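Local coordinates for protein aryl acylamidase (bacterium CSBL00001, PDB 4YJ6) that probably hydrolyses the amide bond of N-acyl arylamines, as an aryl acylamidase of the amidase signature family, at residues T399-P404 and W430-L435; A237-H242 and D257-L262. One frame throughout, in Å; residues are numbered along the deposited sequence.

Interaction 1. Residues T399-P404 and W430-L435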
ATOM      1  N   THR A 399       5.455  -0.058  12.107  1.00 12.69           N
ATOM      2  CA  THR A 399       5.430   0.261  10.673  1.00  9.95           C
ATOM      3  C   THR A 399       6.032   1.639  10.417  1.00 12.53           C
ATOM      4  O   THR A 399       6.786   1.814   9.467  1.00 10.97           O
ATOM      5  CB  THR A 399       3.981   0.234  10.170  1.00 11.23           C
ATOM      6  OG1 THR A 399       3.421  -1.019  10.563  1.00 10.51           O
ATOM      7  CG2 THR A 399       3.890   0.415   8.628  1.00 11.38           C
ATOM      8  N   LEU A 400       5.682   2.606  11.282  1.00 11.94           N
ATOM      9  CA  LEU A 400       6.025   3.995  11.077  1.00 11.33           C
ATOM     10  C   LEU A 400       6.575   4.626  12.350  1.00 11.50           C
ATOM     11  O   LEU A 400       6.283   4.165  13.451  1.00 12.72           O
ATOM     12  CB  LEU A 400       4.787   4.807  10.705  1.00 11.74           C
ATOM     13  CG  LEU A 400       4.051   4.271   9.486  1.00 10.99           C
ATOM     14  CD1 LEU A 400       2.761   5.058   9.294  1.00 10.95           C
ATOM     15  CD2 LEU A 400       4.980   4.420   8.282  1.00 11.77           C
ATOM     16  N   ALA A 401       7.334   5.701  12.169  1.00 13.64           N
ATOM     17  CA  ALA A 401       7.983   6.377  13.314  1.00 12.56           C
ATOM     18  C   ALA A 401       7.083   7.416  13.990  1.00 17.04           C
ATOM     19  O   ALA A 401       7.468   7.948  15.045  1.00 14.67           O
ATOM     20  CB  ALA A 401       9.242   7.051  12.847  1.00 12.97           C
ATOM     21  N   CYS A 402       5.940   7.736  13.389  1.00 13.89           N
ATOM     22  CA  CYS A 402       5.057   8.774  13.951  1.00 14.56           C
ATOM     23  C   CYS A 402       3.588   8.513  13.640  1.00 18.07           C
ATOM     24  O   CYS A 402       3.243   7.715  12.757  1.00 15.19           O
ATOM     25  CB  CYS A 402       5.441  10.162  13.424  1.00 13.81           C
ATOM     26  SG  CYS A 402       5.335  10.334  11.594  1.00 16.60           S
HETATM   27  N   MSE A 403       2.733   9.214  14.379  1.00 16.37           N
HETATM   28  CA  MSE A 403       1.290   9.164  14.195  1.00 16.80           C
HETATM   29  C   MSE A 403       0.828  10.034  13.033  1.00 17.49           C
HETATM   30  O   MSE A 403       1.591  10.840  12.498  1.00 16.25           O
HETATM   31  CB  MSE A 403       0.610   9.663  15.487  1.00 17.48           C
HETATM   32  CG  MSE A 403       1.009   8.887  16.729  1.00 20.74           C
HETATM   33 SE   MSE A 403       0.548   6.998  16.613  1.00 35.16          SE
HETATM   34  CE  MSE A 403      -1.395   7.107  16.441  1.00 15.74           C
ATOM     35  N   PRO A 404      -0.438   9.868  12.627  1.00 15.85           N
ATOM     36  CA  PRO A 404      -0.959  10.688  11.537  1.00 17.23           C
ATOM     37  C   PRO A 404      -0.773  12.186  11.775  1.00 16.81           C
ATOM     38  O   PRO A 404      -0.816  12.650  12.937  1.00 18.68           O
ATOM     39  CB  PRO A 404      -2.454  10.329  11.520  1.00 17.52           C
ATOM     40  CG  PRO A 404      -2.509   8.923  11.963  1.00 15.44           C
ATOM     41  CD  PRO A 404      -1.415   8.847  13.060  1.00 15.43           C
ATOM     42  N   TRP A 430      10.286   9.094   7.968  1.00 12.18           N
ATOM     43  CA  TRP A 430       9.616   8.406   9.072  1.00 13.77           C
ATOM     44  C   TRP A 430       8.907   7.113   8.589  1.00 13.58           C
ATOM     45  O   TRP A 430       8.308   6.378   9.383  1.00 13.50           O
ATOM     46  CB  TRP A 430       8.586   9.373   9.711  1.00 15.91           C
ATOM     47  CG  TRP A 430       7.762  10.071   8.630  1.00 15.62           C
ATOM     48  CD1 TRP A 430       8.104  11.196   7.938  1.00 15.51           C
ATOM     49  CD2 TRP A 430       6.503   9.637   8.090  1.00 13.03           C
ATOM     50  NE1 TRP A 430       7.135  11.485   6.995  1.00 14.50           N
ATOM     51  CE2 TRP A 430       6.133  10.554   7.093  1.00 14.55           C
ATOM     52  CE3 TRP A 430       5.641   8.571   8.382  1.00 13.58           C
ATOM     53  CZ2 TRP A 430       4.943  10.416   6.338  1.00 15.10           C
ATOM     54  CZ3 TRP A 430       4.463   8.441   7.659  1.00 14.98           C
ATOM     55  CH2 TRP A 430       4.118   9.367   6.666  1.00 15.03           C
ATOM     56  N   CYS A 431       8.962   6.848   7.284  1.00 12.49           N
ATOM     57  CA  CYS A 431       8.324   5.647   6.739  1.00 12.43           C
ATOM     58  C   CYS A 431       9.343   4.505   6.752  1.00 11.77           C
ATOM     59  O   CYS A 431       9.939   4.189   5.706  1.00 13.60           O
ATOM     60  CB  CYS A 431       7.839   5.885   5.295  1.00 12.28           C
ATOM     61  SG  CYS A 431       6.757   7.355   5.156  1.00 13.44           S
HETATM   62  N   MSE A 432       9.520   3.885   7.921  1.00 11.04           N
HETATM   63  CA  MSE A 432      10.578   2.895   8.143  1.00 10.30           C
HETATM   64  C   MSE A 432      10.419   1.667   7.267  1.00 13.29           C
HETATM   65  O   MSE A 432      11.367   0.919   7.073  1.00 11.71           O
HETATM   66  CB  MSE A 432      10.609   2.539   9.625  1.00 10.83           C
HETATM   67  CG  MSE A 432      10.783   3.800  10.411  1.00 10.73           C
HETATM   68 SE   MSE A 432      11.183   3.258  12.236  1.00 30.84          SE
HETATM   69  CE  MSE A 432       9.432   2.708  12.849  1.00 13.25           C
ATOM     70  N   THR A 433       9.198   1.500   6.753  1.00 10.95           N
ATOM     71  CA  THR A 433       8.875   0.525   5.701  1.00 10.30           C
ATOM     72  C   THR A 433       9.843   0.509   4.515  1.00 11.28           C
ATOM     73  O   THR A 433       9.960  -0.533   3.839  1.00  9.83           O
ATOM     74  CB  THR A 433       7.495   0.903   5.110  1.00 10.48           C
ATOM     75  OG1 THR A 433       7.420   2.322   4.920  1.00 11.22           O
ATOM     76  CG2 THR A 433       6.412   0.547   6.116  1.00 11.51           C
ATOM     77  N   TYR A 434      10.503   1.636   4.210  1.00  9.92           N
ATOM     78  CA  TYR A 434      11.280   1.661   2.962  1.00  9.31           C
ATOM     79  C   TYR A 434      12.441   0.661   2.997  1.00  9.98           C
ATOM     80  O   TYR A 434      12.997   0.345   1.921  1.00  9.37           O
ATOM     81  CB  TYR A 434      11.783   3.072   2.559  1.00  9.08           C
ATOM     82  CG  TYR A 434      12.805   3.729   3.486  1.00  9.96           C
ATOM     83  CD1 TYR A 434      14.108   3.221   3.606  1.00  9.27           C
ATOM     84  CD2 TYR A 434      12.484   4.893   4.178  1.00 11.27           C
ATOM     85  CE1 TYR A 434      15.045   3.837   4.448  1.00 12.63           C
ATOM     86  CE2 TYR A 434      13.401   5.513   5.012  1.00 13.11           C
ATOM     87  CZ  TYR A 434      14.678   4.984   5.143  1.00 12.91           C
ATOM     88  OH  TYR A 434      15.600   5.611   5.972  1.00 12.01           O
ATOM     89  N   LEU A 435      12.819   0.176   4.180  1.00 11.13           N
ATOM     90  CA  LEU A 435      13.914  -0.812   4.228  1.00  9.91           C
ATOM     91  C   LEU A 435      13.598  -2.046   3.361  1.00  9.35           C
ATOM     92  O   LEU A 435      14.513  -2.612   2.776  1.00 10.21           O
ATOM     93  CB  LEU A 435      14.225  -1.253   5.648  1.00 10.51           C
ATOM     94  CG  LEU A 435      14.688  -0.124   6.557  1.00 11.39           C
ATOM     95  CD1 LEU A 435      14.865  -0.673   8.001  1.00 11.74           C
ATOM     96  CD2 LEU A 435      15.977   0.484   6.046  1.00 12.14           C
TER
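A single backbone hydrogen bond set in buried apolar packing joins Ala401 to Trp430, where the loop leaving strand 394-398 runs antiparallel to the chain entering helix 434-439. Ala401 N donates to Trp430 O at 3.0 Å, the bond lying in the carbonyl plane with an N-H...O angle of 160°. Next to it, Cys402 SG sits 3.3 Å above one face of the Trp430 indole, displaced toward the rim, and comes closest to CE3, at 3.7 Å. With chi1 at 60°, SG lies between the backbone N and carbonyl carbon of Cys402, a rotation that turns the sulfur onto the ring. Cys431 SG rests against the opposite face. Leu400 runs alongside Trp430, pointing the same way; both its methyls, CD1 and CD2, approach CZ3, and CD2 also reaches Cys431 CA at 3.9 Å. The selenomethionine Met432 bends at chi3 and lays CE 3.5 Å from Leu400 C, while Thr399 CG2 and Thr433 CG2 meet at 3.6 Å. Their hydroxyls bond to Ser445 OG and Gly185 O respectively. The Trp430 ring also meets Trp194 of helix 190-195. The arrangement is a Cys sulfur-aromatic contact beside one backbone bond, joining the loop after strand 394-398 to the residue just before the type I turn Cys431-Tyr434.

Interaction 2. Residues A237-H242 and D257-L262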
ATOM      1  N   ALA A 237      -7.137 -12.125  -1.888  1.00 11.43           N
ATOM      2  CA  ALA A 237      -6.642 -11.219  -2.913  1.00  8.81           C
ATOM      3  C   ALA A 237      -5.248 -11.659  -3.408  1.00 10.39           C
ATOM      4  O   ALA A 237      -4.955 -11.597  -4.606  1.00 10.62           O
ATOM      5  CB  ALA A 237      -6.586  -9.791  -2.419  1.00 10.60           C
HETATM    6  N   MSE A 238      -4.400 -12.110  -2.499  1.00 10.09           N
HETATM    7  CA  MSE A 238      -3.070 -12.547  -2.912  1.00  9.34           C
HETATM    8  C   MSE A 238      -3.133 -13.804  -3.752  1.00 10.34           C
HETATM    9  O   MSE A 238      -2.316 -13.986  -4.633  1.00 10.87           O
HETATM   10  CB  MSE A 238      -2.182 -12.807  -1.676  1.00  8.62           C
HETATM   11  CG  MSE A 238      -1.738 -11.523  -1.013  1.00  8.67           C
HETATM   12 SE   MSE A 238      -0.775 -10.388  -2.257  1.00 28.19          SE
HETATM   13  CE  MSE A 238       0.678 -11.578  -2.836  1.00 10.62           C
ATOM     14  N   ASN A 239      -4.087 -14.691  -3.490  1.00 10.16           N
ATOM     15  CA  ASN A 239      -4.240 -15.853  -4.361  1.00 10.31           C
ATOM     16  C   ASN A 239      -4.536 -15.456  -5.802  1.00 11.76           C
ATOM     17  O   ASN A 239      -4.125 -16.150  -6.718  1.00 13.54           O
ATOM     18  CB  ASN A 239      -5.334 -16.788  -3.836  1.00 11.96           C
ATOM     19  CG  ASN A 239      -4.798 -17.773  -2.816  1.00 13.60           C
ATOM     20  OD1 ASN A 239      -3.589 -17.853  -2.594  1.00 11.64           O
ATOM     21  ND2 ASN A 239      -5.682 -18.569  -2.251  1.00 12.85           N
ATOM     22  N   VAL A 240      -5.231 -14.338  -5.980  1.00  9.57           N
ATOM     23  CA  VAL A 240      -5.478 -13.811  -7.308  1.00  8.86           C
ATOM     24  C   VAL A 240      -4.269 -13.059  -7.866  1.00 11.15           C
ATOM     25  O   VAL A 240      -3.928 -13.225  -9.023  1.00 10.57           O
ATOM     26  CB  VAL A 240      -6.728 -12.886  -7.285  1.00 11.34           C
ATOM     27  CG1 VAL A 240      -6.905 -12.058  -8.645  1.00 11.05           C
ATOM     28  CG2 VAL A 240      -7.981 -13.739  -7.034  1.00 12.90           C
ATOM     29  N   LEU A 241      -3.636 -12.237  -7.037  1.00  9.61           N
ATOM     30  CA  LEU A 241      -2.625 -11.287  -7.529  1.00  8.41           C
ATOM     31  C   LEU A 241      -1.311 -11.961  -7.829  1.00 10.58           C
ATOM     32  O   LEU A 241      -0.627 -11.573  -8.784  1.00 11.13           O
ATOM     33  CB  LEU A 241      -2.370 -10.183  -6.475  1.00  8.69           C
ATOM     34  CG  LEU A 241      -3.542  -9.171  -6.354  1.00 10.84           C
ATOM     35  CD1 LEU A 241      -3.323  -8.282  -5.130  1.00 12.52           C
ATOM     36  CD2 LEU A 241      -3.671  -8.310  -7.638  1.00 11.71           C
ATOM     37  N   HIS A 242      -0.898 -12.931  -7.018  1.00  9.66           N
ATOM     38  CA  HIS A 242       0.451 -13.493  -7.204  1.00  9.25           C
ATOM     39  C   HIS A 242       0.504 -14.379  -8.451  1.00 11.52           C
ATOM     40  O   HIS A 242      -0.534 -14.848  -8.960  1.00  9.46           O
ATOM     41  CB  HIS A 242       0.935 -14.261  -5.959  1.00 10.99           C
ATOM     42  CG  HIS A 242       0.545 -15.706  -5.952  1.00 11.68           C
ATOM     43  ND1 HIS A 242      -0.740 -16.121  -5.675  1.00 11.84           N
ATOM     44  CD2 HIS A 242       1.276 -16.831  -6.150  1.00 12.59           C
ATOM     45  CE1 HIS A 242      -0.794 -17.445  -5.730  1.00 15.92           C
ATOM     46  NE2 HIS A 242       0.416 -17.896  -6.012  1.00 15.90           N
ATOM     47  N   ASP A 257      -0.885 -21.189  -2.065  1.00 13.38           N
ATOM     48  CA  ASP A 257      -2.225 -20.931  -1.583  1.00 15.68           C
ATOM     49  C   ASP A 257      -2.069 -20.150  -0.278  1.00 12.50           C
ATOM     50  O   ASP A 257      -1.755 -20.700   0.767  1.00 13.63           O
ATOM     51  CB  ASP A 257      -3.004 -22.241  -1.368  1.00 18.15           C
ATOM     52  CG  ASP A 257      -4.337 -22.029  -0.694  1.00 19.11           C
ATOM     53  OD1 ASP A 257      -4.762 -20.875  -0.546  1.00 13.46           O
ATOM     54  OD2 ASP A 257      -4.976 -23.046  -0.296  1.00 22.28           O
ATOM     55  N   PHE A 258      -2.284 -18.846  -0.358  1.00 11.73           N
ATOM     56  CA  PHE A 258      -2.090 -17.981   0.797  1.00 11.45           C
ATOM     57  C   PHE A 258      -3.061 -18.330   1.926  1.00 12.35           C
ATOM     58  O   PHE A 258      -2.776 -18.072   3.099  1.00 11.92           O
ATOM     59  CB  PHE A 258      -2.301 -16.520   0.355  1.00 12.32           C
ATOM     60  CG  PHE A 258      -1.087 -15.924  -0.319  1.00 13.31           C
ATOM     61  CD1 PHE A 258      -0.716 -16.316  -1.611  1.00 12.86           C
ATOM     62  CD2 PHE A 258      -0.310 -14.987   0.357  1.00 10.64           C
ATOM     63  CE1 PHE A 258       0.432 -15.760  -2.229  1.00 12.32           C
ATOM     64  CE2 PHE A 258       0.817 -14.398  -0.249  1.00 11.20           C
ATOM     65  CZ  PHE A 258       1.194 -14.809  -1.550  1.00 10.32           C
ATOM     66  N   THR A 259      -4.232 -18.872   1.585  1.00 12.43           N
ATOM     67  CA  THR A 259      -5.201 -19.180   2.652  1.00 15.25           C
ATOM     68  C   THR A 259      -4.738 -20.350   3.512  1.00 13.90           C
ATOM     69  O   THR A 259      -5.231 -20.543   4.625  1.00 15.34           O
ATOM     70  CB  THR A 259      -6.640 -19.467   2.100  1.00 16.67           C
ATOM     71  OG1 THR A 259      -6.646 -20.693   1.372  1.00 16.98           O
ATOM     72  CG2 THR A 259      -7.121 -18.326   1.209  1.00 15.35           C
ATOM     73  N   SER A 260      -3.800 -21.140   3.003  1.00 14.00           N
ATOM     74  CA  SER A 260      -3.333 -22.312   3.726  1.00 16.22           C
ATOM     75  C   SER A 260      -2.572 -21.927   4.998  1.00 15.03           C
ATOM     76  O   SER A 260      -2.429 -22.741   5.911  1.00 16.87           O
ATOM     77  CB  SER A 260      -2.466 -23.222   2.849  1.00 18.12           C
ATOM     78  OG  SER A 260      -1.182 -22.644   2.596  1.00 16.63           O
ATOM     79  N   ALA A 261      -2.091 -20.699   5.053  1.00 11.99           N
ATOM     80  CA  ALA A 261      -1.300 -20.221   6.190  1.00 14.89           C
ATOM     81  C   ALA A 261      -2.150 -19.599   7.302  1.00 14.36           C
ATOM     82  O   ALA A 261      -1.649 -19.358   8.414  1.00 14.30           O
ATOM     83  CB  ALA A 261      -0.302 -19.186   5.695  1.00 16.29           C
ATOM     84  N   LEU A 262      -3.426 -19.338   7.033  1.00 13.59           N
ATOM     85  CA  LEU A 262      -4.256 -18.601   8.001  1.00 11.85           C
ATOM     86  C   LEU A 262      -4.348 -19.307   9.353  1.00 14.98           C
ATOM     87  O   LEU A 262      -4.313 -18.650  10.384  1.00 15.35           O
ATOM     88  CB  LEU A 262      -5.686 -18.373   7.490  1.00 14.25           C
ATOM     89  CG  LEU A 262      -5.760 -17.453   6.261  1.00 12.71           C
ATOM     90  CD1 LEU A 262      -7.139 -17.555   5.596  1.00 15.54           C
ATOM     91  CD2 LEU A 262      -5.358 -16.006   6.609  1.00 12.19           C
TER
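Asn239, near the end of helix 231-241, reaches across to Asp257 and Phe258 with both ends of its amide. Its CB leaves the helix to one side of the partner segment, and CG then brings the flat group up to the backbone at the start of segment 257-262. There OD1 accepts from Phe258 N at 2.8 Å, with an N-H...O angle of 163°, and also lies at the edge of the Phe258 ring, near its plane. The other branch, ND2, donates almost straight to Asp257 OD1 at 3.0 Å, arriving from above the carboxylate plane. Two bonds thus fix the rotation of the amide. Asp257 OD1 is gripped by two further donors, Thr259 N and Thr259 OG1, the latter on its syn side. Deeper in, Met238 CB sits over the centre of the Phe258 ring, 3.5 Å from the centroid, and the bends at chi2 and chi3 of this selenomethionine fold CE back to Phe258 CZ. Phe258 CE1 lies over one face of the His242 ring, whose ND1 bonds to Met238 O. Helix 467-480 also touches Phe258, through Asp467 and Ile471. Here a CH-pi contact from Met238 CB, with SE in an oblique Met-aromatic contact, lies next to an Asx turn closed by Thr259 N.

How the interactions relate
Along the chain the two contacts come in series: interaction 2 closes at Leu262 well before interaction 1 opens at Thr399. Their centres lie 26 Å apart, with about 16 Å between nearest atoms, so neither touches the other. Both belong to the amidase family region and border the same mixed eight-stranded beta-sheet. Segment 237-242 belongs to the helix following strand 223-228, and its partner leads toward strand 270-273; segment 399-404 leaves strand 394-398, a neighbour of 270-273 in that beta-sheet, and helix 434-439 precedes strand 443-451. Each contact therefore fastens connections between strands of a common beta-sheet at separate places, one partly buried, the other fully buried.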